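Local coordinates for protein beta-1,3-1,4-glucanase (Caldicellulosiruptor sp. F32, PDB 5H4R) that hydrolyses mixed-linkage beta-1,3-1,4-glucans as a glycoside hydrolase family 5 lichenase with a TIM-barrel fold, captured here with cello-oligosaccharide in its cleft, at residues Asn187-Thr192 with Met238-Ala243; Ile269-Tyr274 with Val322-Phe327; Ile138-Asp143 with Lys164-Gln169; Trp51-Thr56 with Ile97-Ser102. The protein carries 1 engineered substitution. All blocks are in the same frame, centred on the assembly; numbering follows the deposited sequence.

Contact 1 of 4, residues Asn187-Thr192 with Met238-Ala243; sequences NQPRLT and MVPGYA. Engineered in segment 187-192: Q188 (natural residue Glu). With BGC (beta-D-glucopyranose), chain B; BGC (beta-D-glucopyranose), chain C.
A243 N donates to P189 O at 2.7 Å and L191 N to Y242 OH at 2.9 Å, both bonds nearly straight (N-H...O 167° and 169°). That phenol oxygen is also bonded to F196 O, so it links two backbone points of the loop.

The aromatic contact runs along the same stretch. Y242 has CG anti to its own backbone N (chi1 -168°), which brings the ring in under the 187-192 loop; R190 CA sits over one face, 4.0 Å from the ring centroid, in a CH-pi contact, and P189 O lies over the same face. An alanine here would take away this platform and is likely to leave L191 N without its acceptor and the loop freer to shift. Apolar packing is lighter: P189 CD meets P240 CG at 3.8 Å.

The sugar contacts come from the start of the loop, just past barrel strand 181-184. N187 ND2 donates to O2 of glucose C at 3.0 Å, while its OD1 accepts from R98. Q188, an engineered replacement for the natural Glu, donates from NE2 to O4 of glucose B at 3.1 Å, while its OE1 is bonded to H272. R190 NH1 donates to Q188 O, which lies in the guanidinium plane, and R190 NE forms a salt bridge with E197. The chemistry implies a loop pinned from behind by Y242 and A243, with its amides presented to the glycan.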
# COMPACT_ATOMS: atom_id res chain seq x y z
N ASN A 187 3.09 3.82 -5.82
CA ASN A 187 2.19 2.72 -5.52
C ASN A 187 2.47 1.49 -6.37
O ASN A 187 3.06 0.52 -5.88
CB ASN A 187 0.75 3.24 -5.71
CG ASN A 187 -0.27 2.20 -5.50
OD1 ASN A 187 -0.25 1.50 -4.49
ND2 ASN A 187 -1.22 2.09 -6.44
N GLN A 188 2.09 1.51 -7.64
CA GLN A 188 2.19 0.33 -8.51
C GLN A 188 2.80 0.77 -9.84
O GLN A 188 2.14 0.83 -10.88
CB GLN A 188 0.84 -0.36 -8.70
CG GLN A 188 0.37 -0.95 -7.42
CD GLN A 188 -0.91 -1.74 -7.49
OE1 GLN A 188 -1.10 -2.65 -6.69
NE2 GLN A 188 -1.82 -1.35 -8.39
N PRO A 189 4.09 1.07 -9.84
CA PRO A 189 4.73 1.60 -11.05
C PRO A 189 4.76 0.53 -12.14
O PRO A 189 5.17 -0.60 -11.89
CB PRO A 189 6.14 1.97 -10.59
CG PRO A 189 6.41 1.08 -9.45
CD PRO A 189 5.06 0.86 -8.75
N ARG A 190 4.30 0.90 -13.33
CA ARG A 190 4.12 -0.09 -14.39
C ARG A 190 3.87 0.64 -15.71
O ARG A 190 3.63 1.84 -15.75
CB ARG A 190 2.95 -1.02 -14.09
CG ARG A 190 1.60 -0.30 -14.12
CD ARG A 190 0.54 -1.07 -13.37
NE ARG A 190 -0.77 -0.49 -13.62
CZ ARG A 190 -1.27 0.56 -12.96
NH1 ARG A 190 -0.56 1.15 -12.00
NH2 ARG A 190 -2.46 1.03 -13.28
N LEU A 191 3.90 -0.13 -16.79
CA LEU A 191 3.48 0.36 -18.09
C LEU A 191 1.98 0.14 -18.13
O LEU A 191 1.50 -0.90 -17.67
CB LEU A 191 4.20 -0.40 -19.21
CG LEU A 191 5.74 -0.36 -19.14
CD1 LEU A 191 6.34 -1.33 -20.15
CD2 LEU A 191 6.23 1.03 -19.41
N THR A 192 1.23 1.12 -18.58
CA THR A 192 -0.22 1.00 -18.59
C THR A 192 -0.75 0.81 -20.01
O THR A 192 -0.13 1.21 -20.99
CB THR A 192 -0.90 2.22 -17.97
OG1 THR A 192 -0.57 3.38 -18.76
CG2 THR A 192 -0.46 2.41 -16.55
N MET A 238 9.52 3.20 2.00
CA MET A 238 9.05 2.01 1.31
C MET A 238 9.26 2.15 -0.19
O MET A 238 8.97 3.21 -0.75
CB MET A 238 7.57 1.76 1.62
CG MET A 238 7.29 1.24 3.03
SD MET A 238 5.53 1.26 3.48
CE MET A 238 4.83 0.11 2.28
N VAL A 239 9.74 1.07 -0.83
CA VAL A 239 9.91 1.08 -2.28
C VAL A 239 9.33 -0.20 -2.85
O VAL A 239 9.56 -1.29 -2.30
CB VAL A 239 11.38 1.21 -2.70
CG1 VAL A 239 11.92 2.58 -2.31
CG2 VAL A 239 12.21 0.09 -2.11
N PRO A 240 8.59 -0.09 -3.95
CA PRO A 240 8.09 -1.29 -4.64
C PRO A 240 8.96 -1.66 -5.83
O PRO A 240 9.75 -0.84 -6.30
CB PRO A 240 6.71 -0.82 -5.14
CG PRO A 240 6.98 0.57 -5.53
CD PRO A 240 7.97 1.12 -4.52
N GLY A 241 8.72 -2.87 -6.35
CA GLY A 241 9.10 -3.22 -7.70
C GLY A 241 7.93 -3.05 -8.67
O GLY A 241 6.90 -2.47 -8.36
N TYR A 242 8.12 -3.58 -9.87
CA TYR A 242 7.12 -3.44 -10.92
C TYR A 242 5.74 -3.88 -10.44
O TYR A 242 5.57 -4.99 -9.94
CB TYR A 242 7.56 -4.24 -12.15
CG TYR A 242 6.76 -3.92 -13.39
CD1 TYR A 242 5.54 -4.57 -13.65
CD2 TYR A 242 7.19 -2.95 -14.29
CE1 TYR A 242 4.80 -4.24 -14.78
CE2 TYR A 242 6.47 -2.63 -15.42
CZ TYR A 242 5.28 -3.28 -15.67
OH TYR A 242 4.58 -2.94 -16.78
N ALA A 243 4.77 -2.98 -10.60
CA ALA A 243 3.36 -3.21 -10.27
C ALA A 243 3.16 -3.52 -8.79
O ALA A 243 2.08 -3.97 -8.40
CB ALA A 243 2.76 -4.32 -11.14
C2 BGC B . -5.92 -4.54 -10.18
C3 BGC B . -5.68 -3.16 -9.57
C4 BGC B . -5.06 -3.29 -8.18
C5 BGC B . -3.79 -4.15 -8.28
C6 BGC B . -3.23 -4.67 -6.95
C1 BGC B . -4.60 -5.31 -10.24
O1 BGC B . -4.76 -6.66 -10.71
O2 BGC B . -6.49 -4.35 -11.49
O3 BGC B . -6.93 -2.47 -9.46
O4 BGC B . -4.80 -1.93 -7.78
O5 BGC B . -4.11 -5.37 -8.91
O6 BGC B . -2.19 -5.66 -7.17
C2 BGC C . -4.49 -0.21 -6.20
C3 BGC C . -5.74 0.35 -5.54
C4 BGC C . -6.91 -0.49 -6.02
C5 BGC C . -6.75 -1.83 -5.32
C6 BGC C . -7.86 -2.82 -5.70
C1 BGC C . -4.51 -1.73 -6.39
O2 BGC C . -3.32 0.23 -5.48
O3 BGC C . -5.86 1.71 -5.95
O4 BGC C . -8.11 0.15 -5.60
O5 BGC C . -5.48 -2.42 -5.60
O6 BGC C . -8.03 -2.96 -7.11

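Contact 2 of 4, residues Ile269-Tyr274 with Val322-Phe327; sequences ISVHAY and VVIGEF. With BGC (beta-D-glucopyranose), chain C; BGC (beta-D-glucopyranose), chain B.
Strands 269-272 and 322-327 run parallel, their axes 4.7 Å apart at closest approach and 31° from one another, with V323 N donating to I269 O, V271 N to V323 O and G325 N, more bent, to V271 O. Further along, A273 N donates to E326 O at 3.2 Å.

On the face carrying I269, V271, V322 and I324, V271 CG2 packs against I324 CG1 at 3.5 Å. The helix 298-316 covers this side, with L311 on V271 and F307 on I324. These are the sixth and seventh strands of the eight-stranded TIM barrel, and the other face, with H272 and E326, turns into its mouth, where the glycan lies.

There the E326 carboxylate stacks over one face of the H272 ring, the two planes 22° apart, and E326 CG stands 3.8 Å from the ring centroid in a CH-pi contact. H272 ND1 is bonded to Q188. The extended E326 chain carries the carboxylate out to the sugar: OE2 accepts from O2 of glucose C at 2.8 Å and also pairs with R98. Y274 OH donates to E326 OE1 at 2.7 Å, reaching it on the anti side and 26° out of the carboxylate plane, with OE1 close to the plane of the phenol ring. F327 CA lies over one face of the Y274 ring, 4.1 Å from the ring centroid, in a CH-pi contact, while Y274 CE1 comes within 3.5 Å of C6 of glucose B.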
# COMPACT_ATOMS: atom_id res chain seq x y z
N ILE A 269 10.70 -3.02 1.83
CA ILE A 269 10.17 -3.51 0.56
C ILE A 269 8.65 -3.47 0.62
O ILE A 269 8.05 -3.97 1.58
CB ILE A 269 10.65 -4.94 0.28
CG1 ILE A 269 12.16 -5.05 0.31
CG2 ILE A 269 10.10 -5.45 -1.07
CD1 ILE A 269 12.88 -4.15 -0.62
N SER A 270 8.03 -2.85 -0.38
CA SER A 270 6.58 -2.73 -0.50
C SER A 270 6.06 -3.74 -1.51
O SER A 270 6.54 -3.79 -2.65
CB SER A 270 6.20 -1.32 -0.96
OG SER A 270 4.82 -1.23 -1.23
N VAL A 271 5.05 -4.52 -1.11
CA VAL A 271 4.36 -5.39 -2.05
C VAL A 271 2.85 -5.27 -1.82
O VAL A 271 2.39 -4.98 -0.71
CB VAL A 271 4.77 -6.88 -1.95
CG1 VAL A 271 6.26 -7.05 -2.07
CG2 VAL A 271 4.29 -7.48 -0.67
N HIS A 272 2.10 -5.53 -2.88
CA HIS A 272 0.65 -5.69 -2.83
C HIS A 272 0.33 -7.11 -3.28
O HIS A 272 0.98 -7.61 -4.21
CB HIS A 272 -0.07 -4.72 -3.72
CG HIS A 272 0.18 -3.30 -3.37
ND1 HIS A 272 -0.26 -2.25 -4.13
CD2 HIS A 272 0.86 -2.77 -2.32
CE1 HIS A 272 0.12 -1.12 -3.57
NE2 HIS A 272 0.79 -1.40 -2.46
N ALA A 273 -0.66 -7.75 -2.66
CA ALA A 273 -0.90 -9.17 -2.97
C ALA A 273 -2.33 -9.55 -2.59
O ALA A 273 -2.57 -10.06 -1.49
CB ALA A 273 0.11 -10.04 -2.28
N TYR A 274 -3.25 -9.35 -3.53
CA TYR A 274 -4.63 -9.79 -3.36
C TYR A 274 -4.70 -11.21 -3.89
O TYR A 274 -5.04 -11.46 -5.04
CB TYR A 274 -5.57 -8.86 -4.10
CG TYR A 274 -5.59 -7.41 -3.67
CD1 TYR A 274 -4.65 -6.50 -4.13
CD2 TYR A 274 -6.59 -6.93 -2.87
CE1 TYR A 274 -4.70 -5.16 -3.78
CE2 TYR A 274 -6.67 -5.59 -2.52
CZ TYR A 274 -5.71 -4.71 -2.95
OH TYR A 274 -5.80 -3.38 -2.62
N VAL A 322 9.83 -5.97 5.17
CA VAL A 322 8.82 -6.09 4.12
C VAL A 322 7.46 -5.73 4.70
O VAL A 322 7.09 -6.24 5.77
CB VAL A 322 8.77 -7.53 3.57
CG1 VAL A 322 7.64 -7.68 2.59
CG2 VAL A 322 10.11 -7.95 2.97
N VAL A 323 6.69 -4.89 3.99
CA VAL A 323 5.33 -4.56 4.37
C VAL A 323 4.42 -4.84 3.17
O VAL A 323 4.72 -4.43 2.05
CB VAL A 323 5.21 -3.09 4.82
CG1 VAL A 323 3.76 -2.62 4.91
CG2 VAL A 323 5.90 -2.90 6.16
N ILE A 324 3.31 -5.53 3.42
CA ILE A 324 2.27 -5.73 2.43
C ILE A 324 1.32 -4.54 2.57
O ILE A 324 0.51 -4.47 3.49
CB ILE A 324 1.56 -7.08 2.60
CG1 ILE A 324 2.53 -8.22 2.31
CG2 ILE A 324 0.32 -7.16 1.74
CD1 ILE A 324 2.00 -9.57 2.71
N GLY A 325 1.49 -3.54 1.70
CA GLY A 325 0.76 -2.30 1.84
C GLY A 325 -0.70 -2.39 1.45
O GLY A 325 -1.47 -1.49 1.80
N GLU A 326 -1.06 -3.40 0.67
CA GLU A 326 -2.46 -3.63 0.29
C GLU A 326 -2.72 -5.12 0.15
O GLU A 326 -1.97 -5.82 -0.53
CB GLU A 326 -2.84 -2.97 -1.04
CG GLU A 326 -2.80 -1.47 -1.08
CD GLU A 326 -3.17 -0.90 -2.44
OE1 GLU A 326 -3.86 -1.62 -3.23
OE2 GLU A 326 -2.78 0.26 -2.74
N PHE A 327 -3.80 -5.57 0.80
CA PHE A 327 -4.45 -6.83 0.51
C PHE A 327 -5.91 -6.67 0.89
O PHE A 327 -6.33 -5.68 1.50
CB PHE A 327 -3.83 -8.01 1.28
CG PHE A 327 -4.32 -8.17 2.68
CD1 PHE A 327 -4.01 -7.21 3.65
CD2 PHE A 327 -5.09 -9.26 3.07
CE1 PHE A 327 -4.46 -7.35 4.95
CE2 PHE A 327 -5.52 -9.38 4.38
CZ PHE A 327 -5.21 -8.42 5.31
C2 BGC C . -4.49 -0.21 -6.20
C3 BGC C . -5.74 0.35 -5.54
C4 BGC C . -6.91 -0.49 -6.02
C5 BGC C . -6.75 -1.83 -5.32
C6 BGC C . -7.86 -2.82 -5.70
C1 BGC C . -4.51 -1.73 -6.39
O2 BGC C . -3.32 0.23 -5.48
O3 BGC C . -5.86 1.71 -5.95
O4 BGC C . -8.11 0.15 -5.60
O5 BGC C . -5.48 -2.42 -5.60
O6 BGC C . -8.03 -2.96 -7.11
C2 BGC B . -5.92 -4.54 -10.18
C3 BGC B . -5.68 -3.16 -9.57
C4 BGC B . -5.06 -3.29 -8.18
C5 BGC B . -3.79 -4.15 -8.28
C6 BGC B . -3.23 -4.67 -6.95
C1 BGC B . -4.60 -5.31 -10.24
O1 BGC B . -4.76 -6.66 -10.71
O2 BGC B . -6.49 -4.35 -11.49
O3 BGC B . -6.93 -2.47 -9.46
O4 BGC B . -4.80 -1.93 -7.78
O5 BGC B . -4.11 -5.37 -8.91
O6 BGC B . -2.19 -5.66 -7.17

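Contact 3 of 4, residues Ile138-Asp143 with Lys164-Gln169; sequences INIHHD and KSIWTQ. With BGC (beta-D-glucopyranose), chain C; BGC (beta-D-glucopyranose), chain D.
In this TIM barrel the third strand, 135-139, runs into a loop that reaches the glycan, while behind it the outer helix 156-173 packs on the barrel wall. I140 is the main link between the two: its CD1 approaches W167 NE1 at 3.4 Å and I166 CG2 at 3.8 Å. With I140 CG1 anti to the carbonyl carbon (chi1 -65°), the side chain reaches across to the helix and fits against both residues. W167 turns its indole edge to the strand, CH2 lying 3.7 Å from I138 O near the ring plane, and its NE1 is bonded to A185 O on the neighbouring part of the barrel.

On the sugar side, N139 ND2 donates to H141 ND1 at 3.0 Å, exactly in the imidazole plane, and V101 N is bonded to N139 OD1. That second-shell amide fixes the rotation of the H141 ring. An alanine at H141 would remove this acceptor and the sugar contact, and is likely to leave both the N139 amide and the glucose hydroxyl short of a partner. Beside it, the H142 ring has H141 CD2 over its centre. At the far edge of the H141 ring, NE2 and O3 of glucose C are hydrogen-bonded at 3.0 Å.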
# COMPACT_ATOMS: atom_id res chain seq x y z
N ILE A 138 2.32 7.57 3.46
CA ILE A 138 1.83 8.40 2.37
C ILE A 138 2.65 8.09 1.12
O ILE A 138 3.82 7.70 1.22
CB ILE A 138 1.89 9.92 2.69
CG1 ILE A 138 3.29 10.38 3.05
CG2 ILE A 138 0.93 10.25 3.83
CD1 ILE A 138 3.40 11.91 3.29
N ASN A 139 2.04 8.23 -0.06
CA ASN A 139 2.71 7.77 -1.28
C ASN A 139 2.39 8.69 -2.46
O ASN A 139 1.78 9.75 -2.30
CB ASN A 139 2.29 6.32 -1.60
CG ASN A 139 0.86 6.21 -2.13
OD1 ASN A 139 0.13 7.18 -2.28
ND2 ASN A 139 0.47 4.98 -2.45
N ILE A 140 2.87 8.27 -3.64
CA ILE A 140 2.34 8.67 -4.95
C ILE A 140 1.48 7.52 -5.48
O ILE A 140 1.98 6.39 -5.60
CB ILE A 140 3.49 8.97 -5.94
CG1 ILE A 140 4.31 10.19 -5.50
CG2 ILE A 140 2.96 9.11 -7.39
CD1 ILE A 140 5.50 10.51 -6.38
N HIS A 141 0.19 7.76 -5.79
CA HIS A 141 -0.71 6.67 -6.10
C HIS A 141 -1.04 6.65 -7.59
O HIS A 141 -0.20 6.18 -8.39
CB HIS A 141 -1.93 6.73 -5.17
CG HIS A 141 -2.56 5.40 -4.95
ND1 HIS A 141 -2.03 4.46 -4.07
CD2 HIS A 141 -3.65 4.83 -5.51
CE1 HIS A 141 -2.80 3.39 -4.09
NE2 HIS A 141 -3.79 3.59 -4.95
N HIS A 142 -2.23 7.09 -8.02
CA HIS A 142 -2.69 6.94 -9.41
C HIS A 142 -2.16 8.07 -10.29
O HIS A 142 -2.92 8.81 -10.92
CB HIS A 142 -4.21 6.90 -9.54
CG HIS A 142 -4.88 5.74 -8.90
ND1 HIS A 142 -4.50 4.42 -9.11
CD2 HIS A 142 -5.97 5.68 -8.09
CE1 HIS A 142 -5.30 3.62 -8.43
NE2 HIS A 142 -6.21 4.36 -7.81
N ASP A 143 -0.83 8.16 -10.36
CA ASP A 143 -0.11 9.13 -11.17
C ASP A 143 0.73 8.45 -12.24
O ASP A 143 1.72 9.01 -12.71
CB ASP A 143 0.78 10.01 -10.30
CG ASP A 143 0.01 10.89 -9.33
OD1 ASP A 143 -1.18 11.16 -9.58
OD2 ASP A 143 0.62 11.39 -8.36
N LYS A 164 11.31 13.79 -8.17
CA LYS A 164 12.08 14.80 -7.45
C LYS A 164 11.17 15.90 -6.91
O LYS A 164 11.28 16.30 -5.74
CB LYS A 164 13.17 15.40 -8.34
CG LYS A 164 14.37 14.52 -8.57
CD LYS A 164 15.50 15.33 -9.22
CE LYS A 164 16.72 14.45 -9.48
NZ LYS A 164 17.79 15.18 -10.20
N SER A 165 10.28 16.42 -7.75
CA SER A 165 9.48 17.58 -7.35
C SER A 165 8.44 17.21 -6.31
O SER A 165 8.29 17.91 -5.30
CB SER A 165 8.80 18.23 -8.53
OG SER A 165 8.10 19.37 -8.03
N ILE A 166 7.66 16.15 -6.56
CA ILE A 166 6.66 15.73 -5.58
C ILE A 166 7.32 15.45 -4.24
O ILE A 166 6.85 15.93 -3.20
CB ILE A 166 5.86 14.52 -6.08
CG1 ILE A 166 5.04 14.85 -7.32
CG2 ILE A 166 4.95 13.98 -4.97
CD1 ILE A 166 3.96 15.94 -7.16
N TRP A 167 8.40 14.65 -4.24
CA TRP A 167 8.95 14.24 -2.96
C TRP A 167 9.73 15.34 -2.29
O TRP A 167 9.74 15.39 -1.06
CB TRP A 167 9.77 12.95 -3.11
CG TRP A 167 8.84 11.78 -3.08
CD1 TRP A 167 8.55 10.90 -4.11
CD2 TRP A 167 8.01 11.39 -1.98
NE1 TRP A 167 7.61 10.00 -3.70
CE2 TRP A 167 7.25 10.27 -2.40
CE3 TRP A 167 7.84 11.88 -0.68
CZ2 TRP A 167 6.35 9.64 -1.57
CZ3 TRP A 167 6.93 11.24 0.15
CH2 TRP A 167 6.20 10.14 -0.30
N THR A 168 10.31 16.30 -3.03
CA THR A 168 10.90 17.45 -2.37
C THR A 168 9.83 18.22 -1.62
O THR A 168 10.01 18.61 -0.46
CB THR A 168 11.62 18.35 -3.38
OG1 THR A 168 12.76 17.69 -3.93
CG2 THR A 168 12.11 19.63 -2.72
N GLN A 169 8.69 18.45 -2.28
CA GLN A 169 7.62 19.24 -1.67
C GLN A 169 7.01 18.50 -0.50
O GLN A 169 6.80 19.09 0.57
CB GLN A 169 6.55 19.58 -2.70
CG GLN A 169 7.02 20.56 -3.73
CD GLN A 169 6.00 20.75 -4.81
OE1 GLN A 169 5.03 21.51 -4.64
NE2 GLN A 169 6.22 20.11 -5.95
C2 BGC C . -4.49 -0.21 -6.20
C3 BGC C . -5.74 0.35 -5.54
C4 BGC C . -6.91 -0.49 -6.02
C5 BGC C . -6.75 -1.83 -5.32
C6 BGC C . -7.86 -2.82 -5.70
C1 BGC C . -4.51 -1.73 -6.39
O2 BGC C . -3.32 0.23 -5.48
O3 BGC C . -5.86 1.71 -5.95
O4 BGC C . -8.11 0.15 -5.60
O5 BGC C . -5.48 -2.42 -5.60
O6 BGC C . -8.03 -2.96 -7.11
C2 BGC D . -10.44 0.49 -5.91
C3 BGC D . -11.51 0.67 -6.97
C4 BGC D . -11.12 1.82 -7.90
C5 BGC D . -9.71 1.58 -8.45
C6 BGC D . -9.21 2.75 -9.29
C1 BGC D . -9.10 0.26 -6.59
O2 BGC D . -10.78 -0.63 -5.08
O3 BGC D . -12.74 0.97 -6.28
O4 BGC D . -12.02 1.79 -9.01
O5 BGC D . -8.80 1.40 -7.40
O6 BGC D . -8.00 2.36 -9.98

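Contact 4 of 4, residues Trp51-Thr56 with Ile97-Ser102; sequences WNLGNT and IRIPVS. With BGC (beta-D-glucopyranose), chain D.
Strands 51-53 and 97-99 lie parallel, their axes 4.6 Å apart at closest approach and 27° from each other, W51 pairing with I97 and N52 with R98. R98 N donates to W51 O at 3.0 Å, and L53 N donates to R98 O at 2.9 Å. They are the first two strands of the TIM barrel.

N52 and R98 lie alongside one another and point the same way into the barrel. R98 NH1 donates to N52 OD1 at 2.8 Å; the oxygen lies in the guanidinium plane, though the amide itself is turned 81° against it. R98 has CG anti to its backbone N (chi1 -179°) and an extended chain as far as NE, which carries the guanidinium up to E326 and E184, its salt-bridge partners. N52 ND2 goes to G325 O.

The other side is apolar. I97 CD1 meets the edge of the W51 indole at CE3, 4.1 Å away, and also touches L53 CB; W51 NE1 is bonded to D361.

Where the strands end, P100 CD packs against L53 O, and a water bridges L53 O and P100 O, 2.8 Å from each. Past the strand, N55 ND2 donates to O3 of glucose D at 2.9 Å. The chemistry implies a buried guanidinium held by carboxylates and by the amide of N52, whose oxygen fixes one end of it.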
# COMPACT_ATOMS: atom_id res chain seq x y z
N TRP A 51 -4.72 -0.12 7.93
CA TRP A 51 -5.99 0.17 7.28
C TRP A 51 -5.72 1.26 6.25
O TRP A 51 -5.15 2.29 6.60
CB TRP A 51 -6.99 0.62 8.32
CG TRP A 51 -8.38 0.91 7.86
CD1 TRP A 51 -9.43 0.03 7.78
CD2 TRP A 51 -8.91 2.20 7.50
NE1 TRP A 51 -10.57 0.69 7.36
CE2 TRP A 51 -10.29 2.02 7.18
CE3 TRP A 51 -8.37 3.49 7.40
CZ2 TRP A 51 -11.11 3.06 6.76
CZ3 TRP A 51 -9.19 4.52 6.99
CH2 TRP A 51 -10.54 4.31 6.68
N ASN A 52 -6.08 1.00 4.99
CA ASN A 52 -5.96 1.99 3.94
C ASN A 52 -7.18 2.89 3.90
O ASN A 52 -8.31 2.40 3.87
CB ASN A 52 -5.84 1.31 2.58
CG ASN A 52 -4.43 0.84 2.22
OD1 ASN A 52 -3.66 1.58 1.61
ND2 ASN A 52 -4.13 -0.43 2.51
N LEU A 53 -6.95 4.19 3.88
CA LEU A 53 -7.94 5.21 3.53
C LEU A 53 -8.11 5.19 2.00
O LEU A 53 -7.68 6.08 1.27
CB LEU A 53 -7.48 6.56 4.05
CG LEU A 53 -8.50 7.69 3.97
CD1 LEU A 53 -9.66 7.45 4.91
CD2 LEU A 53 -7.82 9.00 4.27
N GLY A 54 -8.71 4.11 1.52
CA GLY A 54 -8.78 3.88 0.10
C GLY A 54 -9.85 4.71 -0.60
O GLY A 54 -10.87 5.11 -0.02
N ASN A 55 -9.63 4.93 -1.89
CA ASN A 55 -10.56 5.70 -2.73
C ASN A 55 -10.87 7.08 -2.14
O ASN A 55 -11.98 7.60 -2.28
CB ASN A 55 -11.84 4.92 -2.99
CG ASN A 55 -11.68 3.90 -4.13
OD1 ASN A 55 -10.59 3.67 -4.63
ND2 ASN A 55 -12.79 3.31 -4.55
N THR A 56 -9.85 7.69 -1.53
CA THR A 56 -9.99 8.97 -0.86
C THR A 56 -9.07 9.95 -1.58
O THR A 56 -9.43 10.44 -2.65
CB THR A 56 -9.74 8.79 0.64
OG1 THR A 56 -10.59 7.71 1.09
CG2 THR A 56 -10.09 10.06 1.40
N ILE A 97 -2.13 3.51 9.43
CA ILE A 97 -3.04 4.01 8.41
C ILE A 97 -2.22 4.31 7.17
O ILE A 97 -1.21 5.03 7.25
CB ILE A 97 -3.82 5.26 8.85
CG1 ILE A 97 -4.73 5.73 7.72
CG2 ILE A 97 -2.88 6.35 9.26
CD1 ILE A 97 -5.86 6.57 8.19
N ARG A 98 -2.61 3.75 6.04
CA ARG A 98 -2.02 4.11 4.78
C ARG A 98 -2.94 5.11 4.09
O ARG A 98 -4.15 4.87 3.98
CB ARG A 98 -1.78 2.88 3.90
CG ARG A 98 -1.13 3.21 2.55
CD ARG A 98 -0.44 1.96 1.99
NE ARG A 98 0.14 2.05 0.65
CZ ARG A 98 -0.53 1.81 -0.48
NH1 ARG A 98 -1.84 1.59 -0.46
NH2 ARG A 98 0.11 1.82 -1.65
N ILE A 99 -2.36 6.25 3.71
CA ILE A 99 -3.08 7.35 3.08
C ILE A 99 -2.55 7.49 1.66
O ILE A 99 -1.59 8.24 1.42
CB ILE A 99 -2.91 8.65 3.88
CG1 ILE A 99 -3.43 8.47 5.30
CG2 ILE A 99 -3.69 9.78 3.17
CD1 ILE A 99 -3.04 9.65 6.25
N PRO A 100 -3.09 6.74 0.71
CA PRO A 100 -2.65 6.88 -0.68
C PRO A 100 -3.09 8.22 -1.23
O PRO A 100 -4.21 8.68 -0.99
CB PRO A 100 -3.34 5.71 -1.39
CG PRO A 100 -4.57 5.44 -0.56
CD PRO A 100 -4.16 5.73 0.86
N VAL A 101 -2.19 8.86 -1.99
CA VAL A 101 -2.48 10.18 -2.53
C VAL A 101 -2.15 10.20 -4.02
O VAL A 101 -1.02 9.91 -4.41
CB VAL A 101 -1.69 11.30 -1.83
CG1 VAL A 101 -2.09 12.64 -2.41
CG2 VAL A 101 -1.95 11.26 -0.32
N SER A 102 -3.11 10.62 -4.83
CA SER A 102 -2.83 10.92 -6.23
C SER A 102 -2.63 12.42 -6.35
O SER A 102 -3.51 13.20 -5.97
CB SER A 102 -3.95 10.43 -7.13
OG SER A 102 -4.04 9.03 -7.03
C2 BGC D . -10.44 0.49 -5.91
C3 BGC D . -11.51 0.67 -6.97
C4 BGC D . -11.12 1.82 -7.90
C5 BGC D . -9.71 1.58 -8.45
C6 BGC D . -9.21 2.75 -9.29
C1 BGC D . -9.10 0.26 -6.59
O2 BGC D . -10.78 -0.63 -5.08
O3 BGC D . -12.74 0.97 -6.28
O4 BGC D . -12.02 1.79 -9.01
O5 BGC D . -8.80 1.40 -7.40
O6 BGC D . -8.00 2.36 -9.98
O HOH W 1 -6.33 8.50 0.81

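All four contacts belong to one closed parallel eight-stranded barrel. Along the chain contact 4 closes first, then contact 3, contact 1 and contact 2 follow in series. Contact 4 joins strands 50-53 and 96-99, contact 3 sets strand 135-139 against helix 156-173, contact 1 ties the loop after strand 181-184 to the end of strand 237-240 and the turn beyond, and contact 2 joins strands 267-272 and 322-327. Centres lie about 11 Å apart for contacts 1 and 2 and about 19 Å for contacts 2 and 3. Despite that spread, their inner residues meet round the glycan: glucose C touches contacts 1, 2 and 3, and glucose D contacts 3 and 4, so successive strands build one sugar-binding cleft.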